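Local coordinates for protein protease LasA (Pseudomonas aeruginosa, PDB 3IT5) that cleaves the pentaglycine cross-links of staphylococcal peptidoglycan and degrades elastin, as a secreted zinc metalloendopeptidase of the M23A family, at residues A[141-155]-A[158-172]. Sequence-based numbering, arbitrary orientation.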
loop_
_atom_site.group_PDB
_atom_site.type_symbol
_atom_site.label_atom_id
_atom_site.label_comp_id
_atom_site.label_asym_id
_atom_site.label_seq_id
_atom_site.Cartn_x
_atom_site.Cartn_y
_atom_site.Cartn_z
ATOM N N PRO A 141 -11.514 5.169 6.553
ATOM C CA PRO A 141 -12.793 4.553 6.910
ATOM C C PRO A 141 -12.932 3.110 6.407
ATOM O O PRO A 141 -13.798 2.375 6.890
ATOM C CB PRO A 141 -13.818 5.459 6.216
ATOM C CG PRO A 141 -13.087 5.995 5.023
ATOM C CD PRO A 141 -11.664 6.180 5.488
ATOM N N TYR A 142 -12.085 2.718 5.450
ATOM C CA TYR A 142 -12.191 1.411 4.789
ATOM C C TYR A 142 -11.667 0.253 5.632
ATOM O O TYR A 142 -10.538 0.298 6.140
ATOM C CB TYR A 142 -11.451 1.404 3.445
ATOM C CG TYR A 142 -11.828 2.519 2.498
ATOM C CD1 TYR A 142 -13.086 2.559 1.897
ATOM C CD2 TYR A 142 -10.917 3.526 2.189
ATOM C CE1 TYR A 142 -13.432 3.590 1.023
ATOM C CE2 TYR A 142 -11.253 4.558 1.320
ATOM C CZ TYR A 142 -12.510 4.583 0.742
ATOM O OH TYR A 142 -12.843 5.594 -0.125
ATOM N N ARG A 143 -12.497 -0.778 5.770
ATOM C CA ARG A 143 -12.074 -2.065 6.302
ATOM C C ARG A 143 -11.926 -3.021 5.128
ATOM O O ARG A 143 -12.843 -3.173 4.319
ATOM C CB ARG A 143 -13.096 -2.615 7.302
ATOM C CG ARG A 143 -12.754 -4.003 7.845
ATOM C CD ARG A 143 -13.895 -4.590 8.663
ATOM N NE ARG A 143 -14.001 -3.964 9.979
ATOM C CZ ARG A 143 -14.780 -4.400 10.968
ATOM N NH1 ARG A 143 -15.538 -5.481 10.809
ATOM N NH2 ARG A 143 -14.795 -3.754 12.127
ATOM N N ILE A 144 -10.767 -3.660 5.034
ATOM C CA ILE A 144 -10.483 -4.563 3.920
ATOM C C ILE A 144 -10.879 -6.010 4.239
ATOM O O ILE A 144 -10.630 -6.517 5.340
ATOM C CB ILE A 144 -9.002 -4.435 3.445
ATOM C CG1 ILE A 144 -8.698 -5.378 2.273
ATOM C CG2 ILE A 144 -8.029 -4.655 4.593
ATOM C CD1 ILE A 144 -7.431 -5.006 1.501
ATOM N N ASN A 145 -11.546 -6.643 3.280
ATOM C CA ASN A 145 -11.778 -8.075 3.323
ATOM C C ASN A 145 -10.911 -8.736 2.262
ATOM O O ASN A 145 -10.902 -8.323 1.097
ATOM C CB ASN A 145 -13.252 -8.406 3.096
ATOM C CG ASN A 145 -13.611 -9.822 3.526
ATOM O OD1 ASN A 145 -13.690 -10.122 4.721
ATOM N ND2 ASN A 145 -13.858 -10.693 2.550
ATOM N N VAL A 146 -10.182 -9.756 2.695
ATOM C CA VAL A 146 -9.233 -10.490 1.872
ATOM C C VAL A 146 -9.928 -11.596 1.056
ATOM O O VAL A 146 -10.741 -12.357 1.590
ATOM C CB VAL A 146 -8.097 -11.040 2.792
ATOM C CG1 VAL A 146 -7.702 -12.462 2.461
ATOM C CG2 VAL A 146 -6.900 -10.081 2.811
ATOM N N GLY A 147 -9.603 -11.664 -0.237
ATOM C CA GLY A 147 -10.154 -12.671 -1.156
ATOM C C GLY A 147 -9.660 -14.087 -0.892
ATOM O O GLY A 147 -8.940 -14.327 0.077
ATOM N N THR A 148 -10.029 -15.023 -1.766
ATOM C CA THR A 148 -9.765 -16.451 -1.523
ATOM C C THR A 148 -8.496 -17.003 -2.189
ATOM O O THR A 148 -7.999 -18.064 -1.806
ATOM C CB THR A 148 -10.984 -17.335 -1.884
ATOM O OG1 THR A 148 -11.427 -17.040 -3.215
ATOM C CG2 THR A 148 -12.128 -17.081 -0.913
ATOM N N SER A 149 -7.982 -16.284 -3.181
ATOM C CA SER A 149 -6.704 -16.626 -3.806
ATOM C C SER A 149 -5.839 -15.378 -3.894
ATOM O O SER A 149 -6.349 -14.262 -3.774
ATOM C CB SER A 149 -6.918 -17.228 -5.200
ATOM O OG SER A 149 -7.735 -16.391 -6.003
ATOM N N ASN A 150 -4.533 -15.564 -4.073
ATOM C CA ASN A 150 -3.643 -14.438 -4.328
ATOM C C ASN A 150 -4.135 -13.657 -5.535
ATOM O O ASN A 150 -4.405 -14.240 -6.591
ATOM C CB ASN A 150 -2.199 -14.899 -4.545
ATOM C CG ASN A 150 -1.444 -15.093 -3.241
ATOM O OD1 ASN A 150 -0.699 -14.215 -2.807
ATOM N ND2 ASN A 150 -1.629 -16.249 -2.614
ATOM N N TYR A 151 -4.281 -12.346 -5.350
ATOM C CA TYR A 151 -4.781 -11.429 -6.384
ATOM C C TYR A 151 -6.283 -11.545 -6.691
ATOM O O TYR A 151 -6.760 -10.934 -7.649
ATOM C CB TYR A 151 -3.961 -11.535 -7.685
ATOM C CG TYR A 151 -2.507 -11.121 -7.569
ATOM C CD1 TYR A 151 -1.491 -12.079 -7.510
ATOM C CD2 TYR A 151 -2.145 -9.773 -7.534
ATOM C CE1 TYR A 151 -0.149 -11.705 -7.415
ATOM C CE2 TYR A 151 -0.810 -9.388 -7.437
ATOM C CZ TYR A 151 0.184 -10.353 -7.379
ATOM O OH TYR A 151 1.508 -9.962 -7.278
ATOM N N ASP A 152 -7.029 -12.312 -5.892
ATOM C CA ASP A 152 -8.490 -12.381 -6.063
ATOM C C ASP A 152 -9.080 -10.974 -5.967
ATOM O O ASP A 152 -8.797 -10.240 -5.016
ATOM C CB ASP A 152 -9.140 -13.320 -5.037
ATOM C CG ASP A 152 -10.657 -13.450 -5.220
ATOM O OD1 ASP A 152 -11.148 -13.369 -6.370
ATOM O OD2 ASP A 152 -11.362 -13.647 -4.205
ATOM N N ASN A 153 -9.872 -10.601 -6.969
ATOM C CA ASN A 153 -10.419 -9.246 -7.066
ATOM C C ASN A 153 -11.925 -9.209 -7.309
ATOM O O ASN A 153 -12.493 -8.148 -7.591
ATOM C CB ASN A 153 -9.679 -8.437 -8.140
ATOM C CG ASN A 153 -9.683 -9.116 -9.503
ATOM O OD1 ASN A 153 -10.630 -9.816 -9.867
ATOM N ND2 ASN A 153 -8.617 -8.901 -10.265
ATOM N N ASP A 154 -12.556 -10.380 -7.219
ATOM C CA ASP A 154 -14.008 -10.499 -7.263
ATOM C C ASP A 154 -14.566 -9.659 -6.119
ATOM O O ASP A 154 -14.254 -9.911 -4.954
ATOM C CB ASP A 154 -14.414 -11.971 -7.099
ATOM C CG ASP A 154 -15.855 -12.246 -7.515
ATOM O OD1 ASP A 154 -16.742 -11.390 -7.278
ATOM O OD2 ASP A 154 -16.101 -13.343 -8.065
ATOM N N CYS A 155 -15.380 -8.661 -6.462
ATOM C CA CYS A 155 -15.879 -7.677 -5.488
ATOM C C CYS A 155 -16.796 -8.281 -4.410
ATOM O O CYS A 155 -17.096 -7.637 -3.399
ATOM C CB CYS A 155 -16.557 -6.493 -6.196
ATOM S SG CYS A 155 -16.663 -4.997 -5.166
ATOM N N TYR A 158 -13.317 -9.848 -2.350
ATOM C CA TYR A 158 -12.332 -8.807 -2.059
ATOM C C TYR A 158 -12.978 -7.439 -2.192
ATOM O O TYR A 158 -13.539 -7.110 -3.241
ATOM C CB TYR A 158 -11.131 -8.907 -3.004
ATOM C CG TYR A 158 -10.079 -7.841 -2.770
ATOM C CD1 TYR A 158 -9.244 -7.897 -1.658
ATOM C CD2 TYR A 158 -9.925 -6.774 -3.658
ATOM C CE1 TYR A 158 -8.284 -6.922 -1.431
ATOM C CE2 TYR A 158 -8.963 -5.791 -3.440
ATOM C CZ TYR A 158 -8.141 -5.879 -2.322
ATOM O OH TYR A 158 -7.180 -4.925 -2.088
ATOM N N TYR A 159 -12.892 -6.642 -1.131
ATOM C CA TYR A 159 -13.495 -5.314 -1.122
ATOM C C TYR A 159 -12.934 -4.405 -0.031
ATOM O O TYR A 159 -12.384 -4.872 0.972
ATOM C CB TYR A 159 -15.025 -5.415 -0.988
ATOM C CG TYR A 159 -15.497 -6.264 0.180
ATOM C CD1 TYR A 159 -15.647 -5.715 1.453
ATOM C CD2 TYR A 159 -15.794 -7.617 0.008
ATOM C CE1 TYR A 159 -16.081 -6.490 2.528
ATOM C CE2 TYR A 159 -16.224 -8.401 1.072
ATOM C CZ TYR A 159 -16.364 -7.832 2.330
ATOM O OH TYR A 159 -16.782 -8.609 3.389
ATOM N N PHE A 160 -13.079 -3.103 -0.249
ATOM C CA PHE A 160 -12.832 -2.096 0.769
ATOM C C PHE A 160 -14.198 -1.605 1.242
ATOM O O PHE A 160 -14.939 -0.995 0.469
ATOM C CB PHE A 160 -12.026 -0.932 0.182
ATOM C CG PHE A 160 -10.606 -1.288 -0.186
ATOM C CD1 PHE A 160 -9.549 -0.919 0.641
ATOM C CD2 PHE A 160 -10.325 -1.984 -1.360
ATOM C CE1 PHE A 160 -8.234 -1.245 0.308
ATOM C CE2 PHE A 160 -9.013 -2.317 -1.702
ATOM C CZ PHE A 160 -7.968 -1.947 -0.871
ATOM N N TYR A 161 -14.552 -1.893 2.494
ATOM C CA TYR A 161 -15.846 -1.451 3.017
ATOM C C TYR A 161 -15.719 -0.168 3.825
ATOM O O TYR A 161 -15.084 -0.149 4.889
ATOM C CB TYR A 161 -16.540 -2.552 3.836
ATOM C CG TYR A 161 -17.863 -2.115 4.443
ATOM C CD1 TYR A 161 -19.007 -1.989 3.653
ATOM C CD2 TYR A 161 -17.965 -1.814 5.803
ATOM C CE1 TYR A 161 -20.221 -1.583 4.200
ATOM C CE2 TYR A 161 -19.177 -1.404 6.361
ATOM C CZ TYR A 161 -20.299 -1.294 5.552
ATOM O OH TYR A 161 -21.502 -0.892 6.086
ATOM N N ASN A 162 -16.325 0.901 3.307
ATOM C CA ASN A 162 -16.364 2.186 3.995
ATOM C C ASN A 162 -17.322 2.130 5.186
ATOM O O ASN A 162 -18.542 2.038 5.016
ATOM C CB ASN A 162 -16.758 3.310 3.023
ATOM C CG ASN A 162 -16.629 4.701 3.638
ATOM O OD1 ASN A 162 -16.905 4.908 4.821
ATOM N ND2 ASN A 162 -16.217 5.661 2.827
ATOM N N GLN A 163 -16.755 2.206 6.388
ATOM C CA GLN A 163 -17.509 2.049 7.635
ATOM C C GLN A 163 -18.253 3.321 8.060
ATOM O O GLN A 163 -18.988 3.318 9.051
ATOM C CB GLN A 163 -16.573 1.575 8.757
ATOM C CG GLN A 163 -15.878 0.244 8.455
ATOM C CD GLN A 163 -14.668 -0.005 9.327
ATOM O OE1 GLN A 163 -14.656 -0.934 10.125
ATOM N NE2 GLN A 163 -13.635 0.826 9.175
ATOM N N SER A 164 -18.063 4.394 7.301
ATOM C CA SER A 164 -18.684 5.682 7.595
ATOM C C SER A 164 -19.828 6.010 6.637
ATOM O O SER A 164 -20.650 6.879 6.929
ATOM C CB SER A 164 -17.630 6.796 7.571
ATOM O OG SER A 164 -18.239 8.079 7.591
ATOM N N ALA A 165 -19.869 5.309 5.501
ATOM C CA ALA A 165 -20.840 5.565 4.436
ATOM C C ALA A 165 -21.653 4.323 4.066
ATOM O O ALA A 165 -22.680 4.418 3.389
ATOM C CB ALA A 165 -20.127 6.110 3.200
ATOM N N GLY A 166 -21.179 3.160 4.502
ATOM C CA GLY A 166 -21.844 1.893 4.202
ATOM C C GLY A 166 -21.579 1.386 2.796
ATOM O O GLY A 166 -22.190 0.407 2.367
ATOM N N THR A 167 -20.658 2.045 2.089
ATOM C CA THR A 167 -20.345 1.725 0.691
ATOM C C THR A 167 -19.278 0.643 0.539
ATOM O O THR A 167 -18.343 0.551 1.341
ATOM C CB THR A 167 -19.890 2.976 -0.099
ATOM O OG1 THR A 167 -18.979 3.747 0.696
ATOM C CG2 THR A 167 -21.075 3.841 -0.459
ATOM N N THR A 168 -19.435 -0.169 -0.505
ATOM C CA THR A 168 -18.476 -1.214 -0.857
ATOM C C THR A 168 -17.658 -0.762 -2.064
ATOM O O THR A 168 -18.204 -0.215 -3.027
ATOM C CB THR A 168 -19.199 -2.543 -1.155
ATOM O OG1 THR A 168 -19.984 -2.911 -0.019
ATOM C CG2 THR A 168 -18.209 -3.670 -1.460
ATOM N N HIS A 169 -16.348 -0.984 -2.002
ATOM C CA HIS A 169 -15.420 -0.464 -3.005
ATOM C C HIS A 169 -14.583 -1.568 -3.630
ATOM O O HIS A 169 -13.887 -2.306 -2.932
ATOM C CB HIS A 169 -14.534 0.623 -2.392
ATOM C CG HIS A 169 -15.310 1.742 -1.770
ATOM N ND1 HIS A 169 -15.508 2.952 -2.399
ATOM C CD2 HIS A 169 -15.966 1.820 -0.588
ATOM C CE1 HIS A 169 -16.238 3.734 -1.625
ATOM N NE2 HIS A 169 -16.535 3.068 -0.522
ATOM N N CYS A 170 -14.650 -1.659 -4.954
ATOM C CA CYS A 170 -14.090 -2.788 -5.691
ATOM C C CYS A 170 -12.659 -2.547 -6.162
ATOM O O CYS A 170 -12.204 -1.405 -6.262
ATOM C CB CYS A 170 -14.985 -3.129 -6.895
ATOM S SG CYS A 170 -16.736 -3.452 -6.489
ATOM N N ALA A 171 -11.956 -3.641 -6.449
ATOM C CA ALA A 171 -10.662 -3.571 -7.114
ATOM C C ALA A 171 -10.846 -2.922 -8.480
ATOM O O ALA A 171 -11.874 -3.124 -9.135
ATOM C CB ALA A 171 -10.070 -4.952 -7.262
ATOM N N PHE A 172 -9.860 -2.118 -8.873
ATOM C CA PHE A 172 -9.824 -1.430 -10.172
ATOM C C PHE A 172 -10.889 -0.335 -10.359
ATOM O O PHE A 172 -11.284 -0.019 -11.486
ATOM C CB PHE A 172 -9.799 -2.439 -11.335
ATOM C CG PHE A 172 -8.657 -3.424 -11.252
ATOM C CD1 PHE A 172 -8.900 -4.789 -11.192
ATOM C CD2 PHE A 172 -7.338 -2.979 -11.212
ATOM C CE1 PHE A 172 -7.849 -5.698 -11.105
ATOM C CE2 PHE A 172 -6.280 -3.882 -11.125
ATOM C CZ PHE A 172 -6.538 -5.243 -11.074
HETATM O O HOH W 1 -15.415 6.355 0.424
HETATM O O HOH W 2 -12.904 -6.079 -5.487
#
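Tyr142, with CG anti to its carbonyl carbon (chi1 -53°), and His169, turned the same way, meet in a T-shaped pair: Tyr142 CE1 points at the imidazole face, 3.5 Å from His169 CD2, with the planes at 76°. The phenol's far end is fixed twice, since Tyr142 OH bonds to Tyr176 O and accepts from a water that in turn accepts from Asn162 ND2. Asn145 and Tyr159 meet on the sheet's other face, where Asn145 CB sits 3.3 Å from Tyr159 CZ as a CH-pi contact and the amide lies nearly parallel to the ring (13°). Asn145 OD1 accepts from Gln135 NE2 while ND2 donates to Arg157 O, holding it there. Strands 142-145 and 159-162 are neighbours in a four-stranded antiparallel sheet, separate from the larger sheet of this M23 peptidase domain; Arg143 and Tyr161 form an antiparallel hydrogen-bonded pair, Arg143 N to Tyr161 O and Tyr161 N to Arg143 O, both 2.8 Å. At one end Pro141 O is gripped from opposite faces of its carbonyl plane, by Gln163 NE2 at 2.8 Å and Gln163 N at 3.0 Å. Toward the other, Tyr158 N bonds to Asp154 O at 2.8 Å, and the Tyr158 ring receives Ile144 CD1 at 3.6 Å from Tyr158 CE1. A disulfide, Cys155 SG to Cys170 SG at 2.0 Å, ties the loop following strand 142-145 to the chain just beyond His169.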